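Local coordinates for protein putative drug/sodium antiporter (Escherichia coli, PDB 4Z3N) that probably exports small molecules across the cell membrane as an antiporter of the MATE family, and has been linked to transport of the genotoxin colibactin, at residues A[96-101]-A[319-324]; A[30-35]-A[310-315]; A[136-141]-A[150-155]. One frame throughout, in Å; residues are numbered along the deposited sequence.

Contact 1 of 3, residues A[96-101]-A[319-324]; sequences LSRAIG and QNWGHG
Arg98 and Trp321 run side by side and point the same way, but their guanidinium and indole planes stand 65° apart, so they do not form a parallel stack. The touch is made instead by the aliphatic part of the arginine, with Arg98 CD 3.6 Å from Trp321 CD1. The charged end turns to a residue outside the contact: NH2 forms a salt bridge with Glu255. The indole also packs on Leu460, Trp463 and Ala467 of helix 458-467. The imidazole of His323 has its CD2 3.9 Å from Gly101 O, and its ring also meets that of Phe24. The third flat group, the amide of Gln319, reaches across because the chain stays extended beyond CG (chi2 -159°). Its NE2 lies 3.7 Å from Ile100 CG2 and donates a hydrogen bond to Gly177 O.

Beneath these side chains lies glycine-mediated close packing between the C-terminal ends of helices 75-101 and 286-322, the latter closing in a Schellman motif at Gly324, where phi is positive. The CA atoms of Gly101 and Gln319 are 4.1 Å apart, an approach permitted by the absence of a side chain at Gly101; Gly322 likewise presents bare backbone, its CA 3.7 Å from Arg98 O. No conventional hydrogen bond joins the segments. The contact rests on this backbone packing together with van der Waals touches of Arg98, Ile100, Gln319 and Trp321; CA-H...O approaches, from Gln319 CA to Ser97 O and from Gly101 CA to Gln319 O, may add a little.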
loop_
_atom_site.group_PDB
_atom_site.type_symbol
_atom_site.label_atom_id
_atom_site.label_comp_id
_atom_site.label_asym_id
_atom_site.label_seq_id
_atom_site.Cartn_x
_atom_site.Cartn_y
_atom_site.Cartn_z
ATOM N N LEU A 96 -2.917 -10.577 -15.387
ATOM C CA LEU A 96 -3.288 -9.965 -16.645
ATOM C C LEU A 96 -2.046 -9.594 -17.453
ATOM O O LEU A 96 -1.954 -9.874 -18.658
ATOM C CB LEU A 96 -4.168 -8.731 -16.388
ATOM C CG LEU A 96 -4.527 -7.883 -17.617
ATOM C CD1 LEU A 96 -5.365 -8.682 -18.599
ATOM C CD2 LEU A 96 -5.224 -6.588 -17.235
ATOM N N SER A 97 -1.089 -8.977 -16.775
ATOM C CA SER A 97 0.145 -8.541 -17.412
ATOM C C SER A 97 0.978 -9.715 -17.976
ATOM O O SER A 97 1.650 -9.545 -18.997
ATOM C CB SER A 97 0.989 -7.719 -16.425
ATOM O OG SER A 97 1.735 -8.587 -15.598
ATOM N N ARG A 98 0.946 -10.880 -17.318
ATOM C CA ARG A 98 1.622 -12.074 -17.864
ATOM C C ARG A 98 0.846 -12.647 -19.059
ATOM O O ARG A 98 1.451 -13.051 -20.055
ATOM C CB ARG A 98 1.832 -13.177 -16.805
ATOM C CG ARG A 98 2.357 -12.660 -15.488
ATOM C CD ARG A 98 3.341 -13.580 -14.789
ATOM N NE ARG A 98 2.773 -14.657 -13.970
ATOM C CZ ARG A 98 1.925 -14.513 -12.965
ATOM N NH1 ARG A 98 1.460 -13.329 -12.632
ATOM N NH2 ARG A 98 1.530 -15.573 -12.298
ATOM N N ALA A 99 -0.481 -12.669 -18.962
ATOM C CA ALA A 99 -1.331 -13.065 -20.092
ATOM C C ALA A 99 -1.101 -12.179 -21.320
ATOM O O ALA A 99 -0.988 -12.673 -22.435
ATOM C CB ALA A 99 -2.798 -13.026 -19.699
ATOM N N ILE A 100 -1.052 -10.868 -21.118
ATOM C CA ILE A 100 -0.824 -9.969 -22.239
ATOM C C ILE A 100 0.550 -10.209 -22.857
ATOM O O ILE A 100 0.671 -10.301 -24.065
ATOM C CB ILE A 100 -0.942 -8.492 -21.830
ATOM C CG1 ILE A 100 -2.366 -8.177 -21.358
ATOM C CG2 ILE A 100 -0.502 -7.598 -22.986
ATOM C CD1 ILE A 100 -2.552 -6.748 -20.864
ATOM N N GLY A 101 1.577 -10.316 -22.022
ATOM C CA GLY A 101 2.925 -10.536 -22.498
ATOM C C GLY A 101 3.035 -11.847 -23.260
ATOM O O GLY A 101 3.748 -11.937 -24.264
ATOM N N GLN A 319 4.724 -8.416 -17.870
ATOM C CA GLN A 319 4.576 -8.476 -19.321
ATOM C C GLN A 319 5.822 -8.988 -20.040
ATOM O O GLN A 319 5.725 -9.792 -20.969
ATOM C CB GLN A 319 4.182 -7.103 -19.870
ATOM C CG GLN A 319 2.684 -6.800 -19.702
ATOM C CD GLN A 319 2.198 -5.743 -20.654
ATOM O OE1 GLN A 319 2.940 -5.307 -21.523
ATOM N NE2 GLN A 319 0.945 -5.327 -20.507
ATOM N N ASN A 320 6.995 -8.547 -19.615
ATOM C CA ASN A 320 8.220 -9.082 -20.207
ATOM C C ASN A 320 8.458 -10.540 -19.826
ATOM O O ASN A 320 9.107 -11.292 -20.553
ATOM C CB ASN A 320 9.421 -8.245 -19.794
ATOM C CG ASN A 320 9.511 -6.967 -20.553
ATOM O OD1 ASN A 320 10.199 -6.897 -21.562
ATOM N ND2 ASN A 320 8.816 -5.939 -20.084
ATOM N N TRP A 321 7.943 -10.925 -18.668
ATOM C CA TRP A 321 8.066 -12.289 -18.201
ATOM C C TRP A 321 7.242 -13.191 -19.088
ATOM O O TRP A 321 7.716 -14.249 -19.514
ATOM C CB TRP A 321 7.615 -12.405 -16.753
ATOM C CG TRP A 321 7.578 -13.798 -16.230
ATOM C CD1 TRP A 321 6.498 -14.634 -16.185
ATOM C CD2 TRP A 321 8.663 -14.511 -15.631
ATOM N NE1 TRP A 321 6.853 -15.835 -15.612
ATOM C CE2 TRP A 321 8.179 -15.784 -15.264
ATOM C CE3 TRP A 321 9.998 -14.197 -15.368
ATOM C CZ2 TRP A 321 8.982 -16.741 -14.653
ATOM C CZ3 TRP A 321 10.799 -15.155 -14.769
ATOM C CH2 TRP A 321 10.283 -16.407 -14.410
ATOM N N GLY A 322 6.008 -12.766 -19.363
ATOM C CA GLY A 322 5.124 -13.491 -20.260
ATOM C C GLY A 322 5.672 -13.610 -21.683
ATOM O O GLY A 322 5.512 -14.633 -22.337
ATOM N N HIS A 323 6.315 -12.546 -22.147
ATOM C CA HIS A 323 6.935 -12.493 -23.454
ATOM C C HIS A 323 8.223 -13.319 -23.507
ATOM O O HIS A 323 8.822 -13.457 -24.563
ATOM C CB HIS A 323 7.219 -11.034 -23.820
ATOM C CG HIS A 323 7.467 -10.802 -25.279
ATOM N ND1 HIS A 323 8.648 -11.147 -25.899
ATOM C CD2 HIS A 323 6.701 -10.215 -26.230
ATOM C CE1 HIS A 323 8.594 -10.801 -27.171
ATOM N NE2 HIS A 323 7.424 -10.228 -27.397
ATOM N N GLY A 324 8.656 -13.857 -22.369
ATOM C CA GLY A 324 9.827 -14.715 -22.331
ATOM C C GLY A 324 11.171 -14.026 -22.122
ATOM O O GLY A 324 12.194 -14.689 -22.112
#

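Contact 2 of 3, residues A[30-35]-A[310-315]; sequences KLLLRM and ATALLT
Met35 and Ala312 mark the crossing of two long helices, 28-56 and 286-322, both predicted to span the membrane. Over the short segments 30-35 and 310-315 the axes come within 8.6 Å, with their N-to-C directions 123° apart, so the helices run steeply across each other and the contact stays local.

Ala312 lies at the centre. Its CB points toward the other helix and sits 3.8 Å from Met35 CB and 3.6 Å from Leu32 O, so one methyl group meets both a side chain and the backbone one turn earlier. Leu32 and Met35 reach past it on separate courses. Leu32 sends CD2 to the backbone of the facing helix, 3.9 Å from Leu313 CA, and the same methyl is 4.0 Å from Ala312 CB. Met35 sends its thioether toward Thr315: the chain is extended as far as SD and then turns at the last torsion (chi3 72°), which brings CE to 3.4 Å from Thr315 CB and 3.6 Å from Thr315 CG2. CE is a methyl meeting carbon atoms, so the touch is apolar; the threonine hydroxyl hydrogen-bonds to Gln176 O. No hydrogen bond joins the two segments, and all five touching residues are buried.

Around the crossing, Leu32 and Leu313 also lean on helix 326-358, at Ala335, Ala336 and Ala332, while Met35 and Leu32 continue onto Val316 of helix 286-322. Gln176 binds this helix twice, through its backbone O to Thr315 and its NE2 to Thr311 O. On another side of the same helix, Ala310 and Leu314 pack against helix 382-399.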
loop_
_atom_site.group_PDB
_atom_site.type_symbol
_atom_site.label_atom_id
_atom_site.label_comp_id
_atom_site.label_asym_id
_atom_site.label_seq_id
_atom_site.Cartn_x
_atom_site.Cartn_y
_atom_site.Cartn_z
ATOM N N LYS A 30 12.704 5.518 -19.000
ATOM C CA LYS A 30 11.564 6.195 -19.619
ATOM C C LYS A 30 10.274 5.389 -19.422
ATOM O O LYS A 30 9.226 5.933 -19.058
ATOM C CB LYS A 30 11.812 6.436 -21.123
ATOM C CG LYS A 30 12.970 7.393 -21.431
ATOM C CD LYS A 30 12.911 8.640 -20.536
ATOM C CE LYS A 30 14.203 9.462 -20.602
ATOM N NZ LYS A 30 15.013 9.403 -19.338
ATOM N N LEU A 31 10.361 4.086 -19.654
ATOM C CA LEU A 31 9.208 3.211 -19.518
ATOM C C LEU A 31 8.646 3.208 -18.082
ATOM O O LEU A 31 7.452 3.417 -17.890
ATOM C CB LEU A 31 9.580 1.797 -19.967
ATOM C CG LEU A 31 8.503 0.731 -19.785
ATOM C CD1 LEU A 31 7.209 1.074 -20.540
ATOM C CD2 LEU A 31 9.039 -0.677 -20.151
ATOM N N LEU A 32 9.494 2.998 -17.076
ATOM C CA LEU A 32 9.024 2.990 -15.694
ATOM C C LEU A 32 8.484 4.355 -15.222
ATOM O O LEU A 32 7.503 4.418 -14.468
ATOM C CB LEU A 32 10.141 2.533 -14.753
ATOM C CG LEU A 32 10.499 1.053 -14.777
ATOM C CD1 LEU A 32 11.801 0.826 -14.034
ATOM C CD2 LEU A 32 9.386 0.208 -14.179
ATOM N N LEU A 33 9.123 5.440 -15.642
ATOM C CA LEU A 33 8.721 6.759 -15.175
ATOM C C LEU A 33 7.400 7.167 -15.750
ATOM O O LEU A 33 6.569 7.743 -15.058
ATOM C CB LEU A 33 9.754 7.809 -15.539
ATOM C CG LEU A 33 10.897 7.968 -14.557
ATOM C CD1 LEU A 33 11.770 9.107 -15.045
ATOM C CD2 LEU A 33 10.327 8.215 -13.163
ATOM N N ARG A 34 7.208 6.892 -17.033
ATOM C CA ARG A 34 5.988 7.321 -17.697
ATOM C C ARG A 34 4.793 6.567 -17.147
ATOM O O ARG A 34 3.662 7.042 -17.200
ATOM C CB ARG A 34 6.088 7.116 -19.192
ATOM C CG ARG A 34 5.465 5.850 -19.639
ATOM C CD ARG A 34 5.989 5.493 -21.010
ATOM N NE ARG A 34 4.984 5.704 -22.038
ATOM C CZ ARG A 34 5.192 5.476 -23.325
ATOM N NH1 ARG A 34 6.382 5.037 -23.729
ATOM N NH2 ARG A 34 4.214 5.690 -24.198
ATOM N N MET A 35 5.050 5.371 -16.649
ATOM C CA MET A 35 4.035 4.585 -15.986
ATOM C C MET A 35 3.869 4.951 -14.522
ATOM O O MET A 35 2.748 4.935 -13.997
ATOM C CB MET A 35 4.368 3.116 -16.120
ATOM C CG MET A 35 4.252 2.614 -17.532
ATOM S SD MET A 35 4.743 0.902 -17.620
ATOM C CE MET A 35 3.364 0.099 -16.809
ATOM N N ALA A 310 7.016 0.801 -7.898
ATOM C CA ALA A 310 6.653 -0.594 -7.689
ATOM C C ALA A 310 5.495 -1.015 -8.575
ATOM O O ALA A 310 5.509 -2.128 -9.139
ATOM C CB ALA A 310 6.294 -0.852 -6.217
ATOM N N THR A 311 4.481 -0.154 -8.674
ATOM C CA THR A 311 3.281 -0.518 -9.416
ATOM C C THR A 311 3.651 -0.630 -10.888
ATOM O O THR A 311 3.141 -1.508 -11.589
ATOM C CB THR A 311 2.063 0.504 -9.256
ATOM O OG1 THR A 311 2.390 1.779 -9.823
ATOM C CG2 THR A 311 1.621 0.660 -7.817
ATOM N N ALA A 312 4.560 0.247 -11.331
ATOM C CA ALA A 312 4.991 0.307 -12.732
ATOM C C ALA A 312 5.808 -0.922 -13.085
ATOM O O ALA A 312 5.774 -1.404 -14.215
ATOM C CB ALA A 312 5.802 1.572 -12.998
ATOM N N LEU A 313 6.529 -1.417 -12.084
ATOM C CA LEU A 313 7.461 -2.512 -12.246
ATOM C C LEU A 313 6.730 -3.837 -12.372
ATOM O O LEU A 313 7.203 -4.746 -13.060
ATOM C CB LEU A 313 8.445 -2.564 -11.071
ATOM C CG LEU A 313 9.441 -3.727 -11.152
ATOM C CD1 LEU A 313 10.432 -3.558 -12.328
ATOM C CD2 LEU A 313 10.164 -3.884 -9.849
ATOM N N LEU A 314 5.586 -3.944 -11.701
ATOM C CA LEU A 314 4.753 -5.142 -11.788
ATOM C C LEU A 314 4.317 -5.406 -13.253
ATOM O O LEU A 314 4.476 -6.503 -13.800
ATOM C CB LEU A 314 3.523 -5.006 -10.868
ATOM C CG LEU A 314 2.668 -6.274 -10.796
ATOM C CD1 LEU A 314 2.962 -7.021 -9.538
ATOM C CD2 LEU A 314 1.198 -5.960 -10.903
ATOM N N THR A 315 3.792 -4.367 -13.884
ATOM C CA THR A 315 3.440 -4.419 -15.289
ATOM C C THR A 315 4.601 -4.752 -16.230
ATOM O O THR A 315 4.437 -5.549 -17.166
ATOM C CB THR A 315 2.863 -3.106 -15.706
ATOM O OG1 THR A 315 1.975 -2.665 -14.669
ATOM C CG2 THR A 315 2.120 -3.265 -17.017
#

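Contact 3 of 3, residues A[136-141]-A[150-155]; sequences PLLRSL and YATEFY
Leu138 fills the close part of this contact, facing Ala151, Thr152 and Tyr155, which lie within about one turn on one side of helix 149-159. Its two methyls divide the work: CD1 lies 3.7 Å from Thr152 OG1, where the two side chains cross at about a right angle, and CD2 lies 4.2 Å from Tyr155 CB. The branch point CG stands 4.3 Å above one face of the Tyr155 ring, displaced toward its rim, which places the leucine over the root of the ring rather than over its centre. Tyr155 holds CG anti to its N (chi1 171°), carrying the ring along the flank of helix 134-139.

The pairing belongs to a local helix-loop-helix, in which the short helix 134-139 leads through residues 140-148 to helix 149-159. The turn begins at Ser140, whose OG bonds to Leu137 O at 2.6 Å; Ser140 N also donates to that carbonyl at 3.0 Å, so the end of the short helix is held by two bonds on one acceptor. The hydroxyl approaches at a C=O...donor angle of 133°, tilted 19° from the carbonyl plane.

On the exposed side the packing thins. Leu137 is exposed and adds a single touch, CD1 to Tyr155 OH at 3.5 Å, while that phenol oxygen is hydrogen-bonded to Gly130 O. The Thr152 hydroxyl, besides meeting Leu138, bonds weakly to Ile148 O one turn back in its own stretch of chain.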
loop_
_atom_site.group_PDB
_atom_site.type_symbol
_atom_site.label_atom_id
_atom_site.label_comp_id
_atom_site.label_asym_id
_atom_site.label_seq_id
_atom_site.Cartn_x
_atom_site.Cartn_y
_atom_site.Cartn_z
ATOM N N PRO A 136 -18.333 -8.239 19.037
ATOM C CA PRO A 136 -16.999 -8.548 19.576
ATOM C C PRO A 136 -15.850 -7.840 18.855
ATOM O O PRO A 136 -14.912 -7.369 19.516
ATOM C CB PRO A 136 -16.884 -10.065 19.394
ATOM C CG PRO A 136 -17.932 -10.429 18.409
ATOM C CD PRO A 136 -19.044 -9.456 18.614
ATOM N N LEU A 137 -15.921 -7.770 17.527
ATOM C CA LEU A 137 -14.895 -7.080 16.743
ATOM C C LEU A 137 -14.724 -5.641 17.230
ATOM O O LEU A 137 -13.617 -5.216 17.552
ATOM C CB LEU A 137 -15.246 -7.104 15.252
ATOM C CG LEU A 137 -15.444 -8.493 14.633
ATOM C CD1 LEU A 137 -15.790 -8.388 13.156
ATOM C CD2 LEU A 137 -14.236 -9.414 14.842
ATOM N N LEU A 138 -15.833 -4.911 17.302
ATOM C CA LEU A 138 -15.834 -3.531 17.775
ATOM C C LEU A 138 -15.224 -3.369 19.176
ATOM O O LEU A 138 -14.634 -2.328 19.488
ATOM C CB LEU A 138 -17.264 -2.984 17.759
ATOM C CG LEU A 138 -17.739 -2.430 16.418
ATOM C CD1 LEU A 138 -19.243 -2.210 16.414
ATOM C CD2 LEU A 138 -16.996 -1.135 16.103
ATOM N N ARG A 139 -15.360 -4.392 20.018
ATOM C CA ARG A 139 -14.792 -4.328 21.364
ATOM C C ARG A 139 -13.271 -4.181 21.330
ATOM O O ARG A 139 -12.703 -3.468 22.153
ATOM C CB ARG A 139 -15.178 -5.563 22.190
ATOM C CG ARG A 139 -16.600 -5.534 22.748
ATOM C CD ARG A 139 -16.811 -6.542 23.886
ATOM N NE ARG A 139 -16.758 -7.943 23.459
ATOM C CZ ARG A 139 -17.767 -8.592 22.882
ATOM N NH1 ARG A 139 -18.906 -7.964 22.640
ATOM N NH2 ARG A 139 -17.636 -9.869 22.536
ATOM N N SER A 140 -12.619 -4.814 20.357
ATOM C CA SER A 140 -11.156 -4.848 20.321
ATOM C C SER A 140 -10.596 -3.565 19.719
ATOM O O SER A 140 -9.389 -3.432 19.519
ATOM C CB SER A 140 -10.653 -6.071 19.545
ATOM O OG SER A 140 -11.498 -6.370 18.453
ATOM N N LEU A 141 -11.492 -2.628 19.428
ATOM C CA LEU A 141 -11.128 -1.316 18.906
ATOM C C LEU A 141 -11.292 -0.182 19.944
ATOM O O LEU A 141 -10.322 0.516 20.248
ATOM C CB LEU A 141 -11.943 -1.019 17.648
ATOM C CG LEU A 141 -11.790 -2.053 16.524
ATOM C CD1 LEU A 141 -12.769 -1.788 15.383
ATOM C CD2 LEU A 141 -10.365 -2.067 15.997
ATOM N N TYR A 150 -22.677 5.445 17.939
ATOM C CA TYR A 150 -22.016 6.140 16.838
ATOM C C TYR A 150 -21.014 5.228 16.143
ATOM O O TYR A 150 -20.907 5.226 14.919
ATOM C CB TYR A 150 -21.320 7.411 17.334
ATOM C CG TYR A 150 -22.288 8.524 17.641
ATOM C CD1 TYR A 150 -22.949 9.192 16.615
ATOM C CD2 TYR A 150 -22.558 8.897 18.952
ATOM C CE1 TYR A 150 -23.847 10.205 16.885
ATOM C CE2 TYR A 150 -23.456 9.914 19.232
ATOM C CZ TYR A 150 -24.098 10.565 18.192
ATOM O OH TYR A 150 -24.995 11.581 18.450
ATOM N N ALA A 151 -20.294 4.446 16.940
ATOM C CA ALA A 151 -19.320 3.497 16.425
ATOM C C ALA A 151 -19.972 2.406 15.567
ATOM O O ALA A 151 -19.513 2.136 14.458
ATOM C CB ALA A 151 -18.544 2.878 17.574
ATOM N N THR A 152 -21.045 1.797 16.073
ATOM C CA THR A 152 -21.719 0.693 15.381
ATOM C C THR A 152 -22.346 1.113 14.053
ATOM O O THR A 152 -22.358 0.345 13.099
ATOM C CB THR A 152 -22.834 0.070 16.247
ATOM O OG1 THR A 152 -22.298 -0.355 17.505
ATOM C CG2 THR A 152 -23.464 -1.119 15.534
ATOM N N GLU A 153 -22.884 2.326 14.005
ATOM C CA GLU A 153 -23.560 2.816 12.810
ATOM C C GLU A 153 -22.569 2.990 11.657
ATOM O O GLU A 153 -22.825 2.622 10.506
ATOM C CB GLU A 153 -24.274 4.132 13.122
ATOM C CG GLU A 153 -25.146 4.666 11.993
ATOM C CD GLU A 153 -25.859 5.970 12.365
ATOM O OE1 GLU A 153 -25.531 6.566 13.425
ATOM O OE2 GLU A 153 -26.759 6.395 11.596
ATOM N N PHE A 154 -21.422 3.547 11.995
ATOM C CA PHE A 154 -20.363 3.786 11.045
ATOM C C PHE A 154 -19.667 2.498 10.606
ATOM O O PHE A 154 -19.258 2.360 9.451
ATOM C CB PHE A 154 -19.380 4.769 11.670
ATOM C CG PHE A 154 -19.826 6.212 11.558
ATOM C CD1 PHE A 154 -19.819 6.830 10.303
ATOM C CD2 PHE A 154 -20.232 6.927 12.691
ATOM C CE1 PHE A 154 -20.263 8.126 10.185
ATOM C CE2 PHE A 154 -20.650 8.225 12.641
ATOM C CZ PHE A 154 -20.678 8.850 11.389
ATOM N N TYR A 155 -19.562 1.550 11.534
ATOM C CA TYR A 155 -19.079 0.222 11.219
ATOM C C TYR A 155 -19.979 -0.422 10.157
ATOM O O TYR A 155 -19.507 -0.975 9.160
ATOM C CB TYR A 155 -19.018 -0.634 12.485
ATOM C CG TYR A 155 -18.736 -2.113 12.237
ATOM C CD1 TYR A 155 -17.438 -2.577 12.032
ATOM C CD2 TYR A 155 -19.765 -3.044 12.229
ATOM C CE1 TYR A 155 -17.184 -3.921 11.824
ATOM C CE2 TYR A 155 -19.517 -4.386 12.018
ATOM C CZ TYR A 155 -18.228 -4.817 11.818
ATOM O OH TYR A 155 -17.988 -6.152 11.601
#

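Along the chain the segments come in the order 30-35, 96-101, 136-141, 150-155, 310-315, 319-324, so contacts 1 and 2 interleave. Both use helix 286-322, their centres lie about 14 Å apart, and they touch at Ser97, whose OG is 3.9 Å from Leu314 O (packing, no hydrogen bond). Joining helices 28-56 and 75-101 to helix 286-322, they tie the early helices to the later half of the chain, a junction that may matter for movements during transport. Contact 3, a local helix-loop-helix contact in the first MatE region, sits on the opposite side of the chain's centre, its centre about 43 Å from contact 1 and about 39 Å from contact 2.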